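Local structure of SusD-like carbohydrate binding protein BF1063 (Bacteroides fragilis NCTC 9343, 3I4G) at residues A[34-39]-A[260-265]; A[254-259]-A[379-384]; A[337-342]-A[475-480]; A[481-486]-A[496-501]. The protein probably binds carbohydrate at the bacterial outer membrane as a SusD-like protein. All blocks are in the same frame, centred on the assembly; numbering follows the deposited sequence.

In the fold
The four contacts form two touching pairs. Contacts 1 and 2 have centres 10 Å apart: Tyr257 of the two-stranded sheet in contact 2 lies against Leu36, Leu262 and Thr264 of contact 1, and the chain runs straight from 254-259 into 260-265. Contacts 3 and 4 have centres 8 Å apart and are joined by Tyr477 N to Tyr496 O, 2.9 Å, and by Asp340 OD2 to Thr481 N, 2.9 Å. Between the pairs the centres are 34 to 38 Å apart, the nearest atoms of contacts 1 and 3 being about 18 Å apart. A 1,2-ethanediol, probably from the crystallisation liquor, is bound at contact 2.

Contact 1: A[34-39]-A[260-265]; sequences GSLTDG and NYLGTG
Asp38 and Gly39 lie against Leu262, Gly263 and Gly265, and the close packing is here, where backbone meets backbone. Gly39 N donates to Gly263 O at 2.9 Å, and Gly265 N returns a weak bond to Gly39 O. The backbones of Gly39 and Gly265 come close, CA to CA 4.2 Å, and Gly39 has backbone angles (93°/-144°) that suit a residue without a side chain. A water in this packed part donates to both Thr37 O and Gly263 O. Asp38 extends the grip. In the conformer described, with CG turned anti to the backbone N (chi1 -179°), its OD1 takes the N-H of Gly263 at 2.8 Å, but from above the carboxylate plane and along a bent path of 133°. The same oxygen is bonded to Ser377 OG, a second partner for OD1.

The other side is looser. Leu36 and Leu262 lie alongside, running oppositely, and their side chains meet at Leu36 CD2 and Leu262 CD1, 4.1 Å, while the other methyl of Leu262, CD2, lies 3.6 Å from Asp38 N. On the exposed side a second water lies between Asp38 OD2 and Tyr261 O. The Gly39-Thr264 pairing is a single isolated beta bridge, joining the loop after helix 21-33 to the loop that runs from strand 254-257 to the N-cap, Gly265, of helix 266-270.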
# COMPACT_ATOMS: atom_id res chain seq x y z
N GLY A 34 -1.38 -14.62 10.29
CA GLY A 34 -1.37 -13.60 11.34
C GLY A 34 -2.77 -13.46 11.92
O GLY A 34 -3.44 -14.45 12.21
N SER A 35 -3.21 -12.21 12.06
CA SER A 35 -4.51 -11.89 12.63
C SER A 35 -5.58 -11.65 11.56
O SER A 35 -6.67 -11.19 11.88
CB SER A 35 -4.39 -10.67 13.54
OG SER A 35 -3.54 -10.93 14.65
N LEU A 36 -5.28 -11.91 10.30
CA LEU A 36 -6.29 -11.75 9.26
C LEU A 36 -7.49 -12.67 9.53
O LEU A 36 -7.32 -13.79 9.97
CB LEU A 36 -5.70 -12.12 7.90
CG LEU A 36 -6.65 -11.93 6.72
CD1 LEU A 36 -7.05 -10.47 6.50
CD2 LEU A 36 -5.96 -12.53 5.47
N THR A 37 -8.72 -12.21 9.34
CA THR A 37 -9.85 -13.13 9.44
C THR A 37 -10.69 -12.90 8.19
O THR A 37 -10.38 -12.06 7.37
CB THR A 37 -10.68 -12.97 10.70
OG1 THR A 37 -11.16 -11.64 10.74
CG2 THR A 37 -9.82 -13.27 11.97
N ASP A 38 -11.72 -13.72 8.05
CA ASP A 38 -12.61 -13.71 6.91
C ASP A 38 -13.50 -12.48 6.89
O ASP A 38 -14.19 -12.19 7.86
CB ASP A 38 -13.48 -14.97 6.98
CG ASP A 38 -14.45 -15.11 5.83
OD1 ASP A 38 -14.19 -14.55 4.74
OD2 ASP A 38 -15.48 -15.80 6.02
N GLY A 39 -13.46 -11.75 5.77
CA GLY A 39 -14.39 -10.67 5.54
C GLY A 39 -14.10 -9.25 5.91
O GLY A 39 -12.98 -8.78 5.78
N ASN A 260 -13.91 -19.36 -0.38
CA ASN A 260 -14.26 -20.49 0.52
C ASN A 260 -13.43 -20.56 1.83
O ASN A 260 -13.65 -21.45 2.65
CB ASN A 260 -14.18 -21.84 -0.22
CG ASN A 260 -15.13 -21.96 -1.41
OD1 ASN A 260 -16.08 -21.17 -1.58
ND2 ASN A 260 -14.89 -23.03 -2.23
N TYR A 261 -12.44 -19.67 1.97
CA TYR A 261 -11.49 -19.65 3.08
C TYR A 261 -11.61 -18.28 3.73
O TYR A 261 -12.63 -18.02 4.38
CB TYR A 261 -10.08 -19.95 2.57
CG TYR A 261 -9.91 -21.34 1.96
CD1 TYR A 261 -10.38 -21.61 0.68
CD2 TYR A 261 -9.26 -22.31 2.63
CE1 TYR A 261 -10.23 -22.86 0.12
CE2 TYR A 261 -9.08 -23.59 2.07
CZ TYR A 261 -9.55 -23.85 0.80
OH TYR A 261 -9.35 -25.06 0.21
N LEU A 262 -10.63 -17.43 3.57
CA LEU A 262 -10.68 -16.08 4.13
C LEU A 262 -10.94 -15.15 2.97
O LEU A 262 -10.04 -14.76 2.26
CB LEU A 262 -9.39 -15.73 4.87
CG LEU A 262 -9.01 -16.64 6.05
CD1 LEU A 262 -7.70 -16.08 6.69
CD2 LEU A 262 -10.12 -16.79 7.06
N GLY A 263 -12.21 -14.88 2.75
CA GLY A 263 -12.60 -13.98 1.68
C GLY A 263 -12.32 -12.56 2.09
O GLY A 263 -12.18 -12.25 3.26
N THR A 264 -12.21 -11.68 1.12
CA THR A 264 -12.01 -10.27 1.42
C THR A 264 -13.34 -9.51 1.52
O THR A 264 -14.29 -9.80 0.80
CB THR A 264 -11.10 -9.55 0.40
OG1 THR A 264 -11.05 -8.16 0.78
CG2 THR A 264 -11.60 -9.68 -1.08
N GLY A 265 -13.43 -8.62 2.49
CA GLY A 265 -14.56 -7.72 2.61
C GLY A 265 -14.34 -6.39 1.90
O GLY A 265 -15.18 -5.48 2.05
O HOH W 1 -9.93 -11.74 4.75
O HOH W 2 -15.38 -17.92 4.10

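Contact 2: A[254-259]-A[379-384]; sequences YIQYLE and NGLTPV. With EDO (1,2-ethanediol), chain C.
Ile255 and Thr382 face each other as a hydrogen-bonded pair, each N donating to the other's O at 3.0 Å in nearly straight bonds. Tyr257 and Gly380 repeat the pattern two residues on, with Tyr257 N to Gly380 O at 2.8 Å. Beyond the strand ends, the amide of Asn379 takes over from the backbone: its OD1 receives Glu259 N at 2.8 Å, while the Glu259 carboxylate crosses the amide obliquely, the two planes 49° apart.

Side chains divide between the faces. On one, Leu381 sends CD2 to the CD1 corner of the Tyr254 ring, 3.6 Å away, and to Gln256 CB. Tyr254 holds its CG between N and the carbonyl carbon (chi1 49°), which carries the ring out from the strand pair and leaves its CD1 against Leu381. On the other face, Ile255 CB packs on Thr382 OG1, and Ile255 CG1 meets Val384 CG2. The Tyr257 ring presents its edge to Gly380 O and Thr382 OG1; a water in the ring plane joins Tyr257 OH, at 2.6 Å, to Thr382 OG1.

Farther out, Met53 and Ile54 of helix 50-54 cover Thr382, and Asn251 packs on Leu381 and Pro383. Asn379 O accepts from O1 of a 1,2-ethanediol at 2.6 Å, a molecule also bonded to Glu367 N. The pairing is that of a two-stranded antiparallel sheet, with hydrogen-bonded and non-hydrogen-bonded pairs alternating from Tyr254-Pro383 to Tyr257-Gly380.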
# COMPACT_ATOMS: atom_id res chain seq x y z
N TYR A 254 2.17 -11.09 -2.67
CA TYR A 254 0.77 -10.67 -2.69
C TYR A 254 -0.03 -11.41 -1.66
O TYR A 254 0.43 -12.45 -1.10
CB TYR A 254 0.19 -10.93 -4.10
CG TYR A 254 0.45 -12.31 -4.63
CD1 TYR A 254 -0.32 -13.40 -4.20
CD2 TYR A 254 1.46 -12.54 -5.56
CE1 TYR A 254 -0.06 -14.69 -4.71
CE2 TYR A 254 1.70 -13.79 -6.06
CZ TYR A 254 0.94 -14.86 -5.65
OH TYR A 254 1.21 -16.13 -6.16
N ILE A 255 -1.24 -10.92 -1.41
CA ILE A 255 -2.21 -11.60 -0.56
C ILE A 255 -3.36 -12.08 -1.44
O ILE A 255 -4.00 -11.27 -2.13
CB ILE A 255 -2.77 -10.68 0.54
CG1 ILE A 255 -1.69 -9.90 1.30
CG2 ILE A 255 -3.61 -11.53 1.48
CD1 ILE A 255 -0.58 -10.78 1.94
N GLN A 256 -3.58 -13.39 -1.46
CA GLN A 256 -4.66 -13.98 -2.21
C GLN A 256 -5.80 -14.31 -1.24
O GLN A 256 -5.56 -14.98 -0.24
CB GLN A 256 -4.21 -15.25 -2.93
CG GLN A 256 -5.34 -15.95 -3.64
CD GLN A 256 -4.86 -17.10 -4.44
OE1 GLN A 256 -4.42 -18.12 -3.88
NE2 GLN A 256 -4.97 -16.99 -5.73
N TYR A 257 -7.01 -13.88 -1.57
CA TYR A 257 -8.23 -14.18 -0.83
C TYR A 257 -9.06 -15.14 -1.65
O TYR A 257 -9.33 -14.89 -2.81
CB TYR A 257 -8.97 -12.88 -0.57
CG TYR A 257 -8.23 -11.86 0.24
CD1 TYR A 257 -7.42 -10.92 -0.34
CD2 TYR A 257 -8.41 -11.80 1.62
CE1 TYR A 257 -6.75 -9.98 0.40
CE2 TYR A 257 -7.74 -10.87 2.39
CZ TYR A 257 -6.92 -9.97 1.78
OH TYR A 257 -6.29 -9.02 2.54
N LEU A 258 -9.48 -16.23 -1.02
CA LEU A 258 -10.33 -17.27 -1.62
C LEU A 258 -11.63 -17.26 -0.88
O LEU A 258 -11.67 -17.40 0.35
CB LEU A 258 -9.67 -18.63 -1.55
CG LEU A 258 -8.33 -18.80 -2.27
CD1 LEU A 258 -7.86 -20.24 -2.08
CD2 LEU A 258 -8.40 -18.49 -3.76
N GLU A 259 -12.73 -17.12 -1.62
CA GLU A 259 -14.05 -16.99 -1.01
C GLU A 259 -14.43 -18.17 -0.14
O GLU A 259 -15.18 -17.98 0.83
CB GLU A 259 -15.13 -16.75 -2.08
CG GLU A 259 -15.27 -17.88 -3.05
CD GLU A 259 -16.29 -17.60 -4.14
OE1 GLU A 259 -17.02 -16.58 -4.09
OE2 GLU A 259 -16.38 -18.40 -5.08
N ASN A 379 -13.49 -13.39 -3.48
CA ASN A 379 -12.18 -13.65 -3.99
C ASN A 379 -11.49 -12.32 -4.18
O ASN A 379 -12.12 -11.31 -4.48
CB ASN A 379 -12.26 -14.35 -5.34
CG ASN A 379 -12.77 -15.74 -5.26
OD1 ASN A 379 -12.45 -16.51 -4.36
ND2 ASN A 379 -13.54 -16.11 -6.27
N GLY A 380 -10.19 -12.27 -4.02
CA GLY A 380 -9.43 -11.04 -4.22
C GLY A 380 -7.96 -11.30 -4.33
O GLY A 380 -7.47 -12.35 -3.92
N LEU A 381 -7.22 -10.34 -4.87
CA LEU A 381 -5.78 -10.45 -4.98
C LEU A 381 -5.20 -9.05 -4.83
O LEU A 381 -5.45 -8.17 -5.69
CB LEU A 381 -5.41 -11.11 -6.30
CG LEU A 381 -3.98 -11.52 -6.60
CD1 LEU A 381 -3.05 -10.31 -6.73
CD2 LEU A 381 -3.48 -12.47 -5.53
N THR A 382 -4.43 -8.84 -3.77
CA THR A 382 -3.84 -7.52 -3.50
C THR A 382 -2.32 -7.63 -3.46
O THR A 382 -1.74 -8.15 -2.47
CB THR A 382 -4.38 -6.91 -2.21
OG1 THR A 382 -4.01 -7.74 -1.11
CG2 THR A 382 -5.89 -6.80 -2.27
N PRO A 383 -1.64 -7.18 -4.52
CA PRO A 383 -0.18 -7.20 -4.49
C PRO A 383 0.44 -6.37 -3.38
O PRO A 383 -0.08 -5.29 -3.04
CB PRO A 383 0.19 -6.62 -5.85
CG PRO A 383 -1.00 -6.96 -6.72
CD PRO A 383 -2.14 -6.72 -5.83
N VAL A 384 1.55 -6.88 -2.85
CA VAL A 384 2.36 -6.21 -1.85
C VAL A 384 3.64 -5.70 -2.49
O VAL A 384 4.08 -4.58 -2.24
CB VAL A 384 2.64 -7.16 -0.67
CG1 VAL A 384 3.51 -6.47 0.34
CG2 VAL A 384 1.33 -7.59 -0.00
C1 EDO C . -13.42 -8.65 -5.62
O1 EDO C . -12.42 -8.68 -4.57
C2 EDO C . -12.64 -8.78 -6.91
O2 EDO C . -13.41 -8.22 -7.96
O HOH W 3 -5.08 -7.03 1.36

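Contact 3: A[337-342]-A[475-480]; sequences MSPDYS and APYPGS
Tyr477 and Ser480 dock on Met337, Pro339 and Asp340 in a contact between two type I beta turns, Ser338 to Tyr341 and Tyr477 to Ser480, the second directly following strand 471-476. It sits at the periphery of the fold, the centre of the contact about 30 Å from the centre of the chain.

Its apolar part is a CH-pi contact: Pro339 CD rests over the centre of the Tyr477 ring, 3.6 Å from the centroid and 10° off the ring normal. Ser338 CA stands obliquely to the same ring, near CE1. At the far end of the ring, Tyr477 OH donates to Met337 O at 2.7 Å, coming from above the carbonyl plane; the ring thus has one contact on its face and one at its hydroxyl.

The first turn is braced from within, since Ser338 OG accepts Asp340 N at 3.0 Å in an ST turn. Asp340 in turn receives the next stretch of chain, its OD1 taking Gln482 N and its OD2 Thr481 N. Ser480, with OG anti to its own N (chi1 167°), adds one more donor: OG reaches Asp340 OD1 at 2.7 Å, from 47° out of the carboxylate plane.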
# COMPACT_ATOMS: atom_id res chain seq x y z
N MSE A 337 -22.94 10.49 -9.07
CA MSE A 337 -22.46 11.12 -7.87
C MSE A 337 -22.30 12.62 -8.11
O MSE A 337 -21.41 13.01 -8.87
CB MSE A 337 -21.12 10.49 -7.47
CG MSE A 337 -20.47 11.02 -6.18
SE MSE A 337 -21.64 11.02 -4.63
CE MSE A 337 -22.39 9.29 -4.77
N SER A 338 -23.10 13.44 -7.45
CA SER A 338 -23.06 14.87 -7.65
C SER A 338 -23.75 15.59 -6.53
O SER A 338 -24.69 15.05 -5.93
CB SER A 338 -23.84 15.23 -8.92
OG SER A 338 -24.02 16.66 -9.05
N PRO A 339 -23.34 16.83 -6.22
CA PRO A 339 -24.11 17.61 -5.27
C PRO A 339 -25.59 17.81 -5.66
O PRO A 339 -26.41 18.17 -4.81
CB PRO A 339 -23.40 18.97 -5.28
CG PRO A 339 -21.99 18.65 -5.68
CD PRO A 339 -22.14 17.56 -6.68
N ASP A 340 -25.91 17.59 -6.93
CA ASP A 340 -27.25 17.85 -7.42
C ASP A 340 -28.20 16.65 -7.37
O ASP A 340 -29.40 16.80 -7.64
CB ASP A 340 -27.21 18.28 -8.89
CG ASP A 340 -26.58 19.61 -9.12
OD1 ASP A 340 -26.12 20.23 -8.14
OD2 ASP A 340 -26.61 20.08 -10.30
N TYR A 341 -27.68 15.48 -7.04
CA TYR A 341 -28.46 14.24 -7.12
C TYR A 341 -29.13 13.88 -5.78
O TYR A 341 -29.02 14.62 -4.81
CB TYR A 341 -27.61 13.09 -7.68
CG TYR A 341 -26.94 13.32 -9.04
CD1 TYR A 341 -27.33 14.35 -9.90
CD2 TYR A 341 -25.96 12.46 -9.48
CE1 TYR A 341 -26.68 14.55 -11.12
CE2 TYR A 341 -25.33 12.65 -10.69
CZ TYR A 341 -25.68 13.69 -11.49
OH TYR A 341 -25.00 13.87 -12.70
N SER A 342 -29.87 12.78 -5.77
CA SER A 342 -30.67 12.40 -4.62
C SER A 342 -29.94 11.64 -3.53
O SER A 342 -29.37 10.58 -3.78
CB SER A 342 -31.81 11.50 -5.13
OG SER A 342 -32.60 11.10 -4.04
N ALA A 475 -13.82 15.91 -6.76
CA ALA A 475 -14.02 16.04 -8.20
C ALA A 475 -14.57 17.39 -8.56
O ALA A 475 -15.21 18.08 -7.74
CB ALA A 475 -14.96 14.93 -8.71
N PRO A 476 -14.34 17.80 -9.82
CA PRO A 476 -14.86 19.08 -10.26
C PRO A 476 -16.33 19.00 -10.67
O PRO A 476 -16.72 18.04 -11.34
CB PRO A 476 -14.02 19.41 -11.50
CG PRO A 476 -13.18 18.23 -11.80
CD PRO A 476 -13.56 17.13 -10.87
N TYR A 477 -17.11 20.03 -10.35
CA TYR A 477 -18.52 20.09 -10.66
C TYR A 477 -18.95 21.46 -11.22
O TYR A 477 -19.85 22.10 -10.69
CB TYR A 477 -19.35 19.75 -9.42
CG TYR A 477 -19.30 18.30 -9.06
CD1 TYR A 477 -20.11 17.40 -9.69
CD2 TYR A 477 -18.41 17.81 -8.09
CE1 TYR A 477 -20.05 16.06 -9.40
CE2 TYR A 477 -18.36 16.49 -7.80
CZ TYR A 477 -19.18 15.61 -8.44
OH TYR A 477 -19.09 14.25 -8.12
N PRO A 478 -18.32 21.89 -12.33
CA PRO A 478 -18.74 23.16 -12.91
C PRO A 478 -20.21 23.14 -13.32
O PRO A 478 -20.83 24.19 -13.32
CB PRO A 478 -17.81 23.33 -14.12
CG PRO A 478 -17.36 21.97 -14.47
CD PRO A 478 -17.20 21.31 -13.08
N GLY A 479 -20.78 22.00 -13.67
CA GLY A 479 -22.18 22.00 -14.11
C GLY A 479 -23.18 21.85 -12.99
O GLY A 479 -24.36 21.76 -13.27
N SER A 480 -22.74 21.81 -11.74
CA SER A 480 -23.66 21.63 -10.62
C SER A 480 -24.36 22.89 -10.18
O SER A 480 -23.71 23.90 -9.95
CB SER A 480 -22.85 21.06 -9.44
OG SER A 480 -23.57 21.11 -8.20

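Contact 4: A[481-486]-A[496-501]; sequences TQYATT and YRWYVG
Tyr483, in a short, weakly bonded helical turn about 483-486, lays its ring against Tyr496, Arg497 and Trp498, where the chain enters strand 497-502. This strand pairs antiparallel with strand 471-476, and a classic beta bulge, in which Val500 and Gly501 both face Ile472, marks its later part.

One hydrogen bond crosses the contact: Tyr483 OH donates to Arg497 O at 2.7 Å, from 46° out of the carbonyl plane, while that oxygen lies at the edge of the tyrosine ring. The hydroxyl is bonded to Asp491 N as well, so it ties the strand to the loop that precedes it. Tyr483 carries its CG anti to the backbone N (chi1 173°), which sends the ring across to the strand.

Aromatic side-chain packing is of two sorts. The Tyr496 side chain runs at about a right angle to that of Tyr483; its CB lies over one face of the Tyr483 ring, and its CD2 comes to 4.2 Å from Tyr483 CE2. Trp498 instead passes Tyr483 head to tail, its CE3 3.9 Å from Tyr483 CD1, with CD1 near the indole plane. Beyond this pair, Pro339 packs on Trp498, and the Tyr351 ring meets the indole at about 25°.

Within the helical turn, Gln482 O accepts Thr485 N and Thr486 OG1 from opposite faces of its plane, the hydroxyl at 2.8 Å. That bond fixes the threonine hydroxyl where it also meets the indole edge: Thr486 OG1 lies in the ring plane, 3.5 Å from Trp498 CH2.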
# COMPACT_ATOMS: atom_id res chain seq x y z
N THR A 481 -25.69 22.80 -10.06
CA THR A 481 -26.50 23.91 -9.62
C THR A 481 -26.42 24.12 -8.12
O THR A 481 -26.58 25.24 -7.66
CB THR A 481 -28.00 23.70 -9.98
OG1 THR A 481 -28.49 22.55 -9.29
CG2 THR A 481 -28.18 23.50 -11.47
N GLN A 482 -26.21 23.04 -7.37
CA GLN A 482 -26.18 23.11 -5.91
C GLN A 482 -24.80 23.35 -5.33
O GLN A 482 -24.69 23.72 -4.16
CB GLN A 482 -26.70 21.81 -5.32
CG GLN A 482 -28.08 21.40 -5.81
CD GLN A 482 -29.09 22.47 -5.55
OE1 GLN A 482 -29.58 23.11 -6.48
NE2 GLN A 482 -29.34 22.74 -4.28
N TYR A 483 -23.75 23.21 -6.14
CA TYR A 483 -22.38 23.33 -5.65
C TYR A 483 -22.10 24.60 -4.87
O TYR A 483 -21.58 24.55 -3.73
CB TYR A 483 -21.42 23.28 -6.86
CG TYR A 483 -19.99 23.57 -6.48
CD1 TYR A 483 -19.18 22.57 -5.99
CD2 TYR A 483 -19.44 24.83 -6.62
CE1 TYR A 483 -17.87 22.81 -5.60
CE2 TYR A 483 -18.13 25.08 -6.26
CZ TYR A 483 -17.34 24.06 -5.77
OH TYR A 483 -16.05 24.36 -5.42
N ALA A 484 -22.44 25.74 -5.44
CA ALA A 484 -22.08 27.01 -4.81
C ALA A 484 -22.58 27.21 -3.39
O ALA A 484 -21.91 27.88 -2.57
CB ALA A 484 -22.56 28.19 -5.69
N THR A 485 -23.75 26.67 -3.09
CA THR A 485 -24.34 26.85 -1.76
C THR A 485 -24.18 25.67 -0.82
O THR A 485 -24.60 25.76 0.34
CB THR A 485 -25.85 27.19 -1.88
OG1 THR A 485 -26.51 26.18 -2.64
CG2 THR A 485 -26.03 28.57 -2.54
N THR A 486 -23.58 24.57 -1.28
CA THR A 486 -23.45 23.40 -0.43
C THR A 486 -22.01 22.99 -0.17
O THR A 486 -21.76 22.37 0.84
CB THR A 486 -24.30 22.21 -0.96
OG1 THR A 486 -23.86 21.81 -2.26
CG2 THR A 486 -25.78 22.61 -1.03
N TYR A 496 -14.12 24.49 -9.43
CA TYR A 496 -15.38 23.93 -8.94
C TYR A 496 -15.21 22.56 -8.27
O TYR A 496 -16.13 21.72 -8.26
CB TYR A 496 -16.45 23.85 -10.06
CG TYR A 496 -16.71 25.16 -10.75
CD1 TYR A 496 -15.95 25.55 -11.85
CD2 TYR A 496 -17.70 26.00 -10.31
CE1 TYR A 496 -16.14 26.77 -12.45
CE2 TYR A 496 -17.93 27.23 -10.95
CZ TYR A 496 -17.17 27.57 -12.02
OH TYR A 496 -17.39 28.81 -12.65
N ARG A 497 -14.04 22.33 -7.67
CA ARG A 497 -13.80 21.07 -6.96
C ARG A 497 -14.54 21.08 -5.63
O ARG A 497 -14.64 22.08 -4.94
CB ARG A 497 -12.31 20.85 -6.74
CG ARG A 497 -11.52 20.73 -8.03
CD ARG A 497 -10.03 20.65 -7.78
NE ARG A 497 -9.61 21.86 -7.07
CZ ARG A 497 -8.56 21.95 -6.27
NH1 ARG A 497 -7.72 20.94 -6.16
NH2 ARG A 497 -8.35 23.04 -5.58
N TRP A 498 -15.08 19.93 -5.24
CA TRP A 498 -15.80 19.79 -3.99
C TRP A 498 -14.85 19.94 -2.78
O TRP A 498 -13.80 19.32 -2.78
CB TRP A 498 -16.53 18.43 -3.94
CG TRP A 498 -17.40 18.25 -2.77
CD1 TRP A 498 -17.19 17.44 -1.70
CD2 TRP A 498 -18.66 18.89 -2.55
NE1 TRP A 498 -18.23 17.54 -0.83
CE2 TRP A 498 -19.15 18.43 -1.32
CE3 TRP A 498 -19.41 19.82 -3.27
CZ2 TRP A 498 -20.40 18.83 -0.80
CZ3 TRP A 498 -20.62 20.24 -2.74
CH2 TRP A 498 -21.11 19.73 -1.54
N TYR A 499 -15.24 20.69 -1.74
CA TYR A 499 -14.43 20.78 -0.54
C TYR A 499 -14.64 19.50 0.28
O TYR A 499 -15.77 19.18 0.68
CB TYR A 499 -14.79 21.99 0.34
CG TYR A 499 -13.95 21.99 1.59
CD1 TYR A 499 -12.64 22.51 1.58
CD2 TYR A 499 -14.42 21.43 2.78
CE1 TYR A 499 -11.86 22.48 2.70
CE2 TYR A 499 -13.62 21.40 3.92
CZ TYR A 499 -12.35 21.93 3.86
OH TYR A 499 -11.54 21.92 4.99
N VAL A 500 -13.54 18.79 0.55
CA VAL A 500 -13.61 17.54 1.28
C VAL A 500 -13.25 17.69 2.76
O VAL A 500 -13.99 17.23 3.63
CB VAL A 500 -12.72 16.49 0.62
CG1 VAL A 500 -12.76 15.17 1.34
CG2 VAL A 500 -13.21 16.25 -0.80
N GLY A 501 -12.10 18.30 3.04
CA GLY A 501 -11.65 18.40 4.42
C GLY A 501 -10.24 18.97 4.43
O GLY A 501 -9.82 19.60 3.45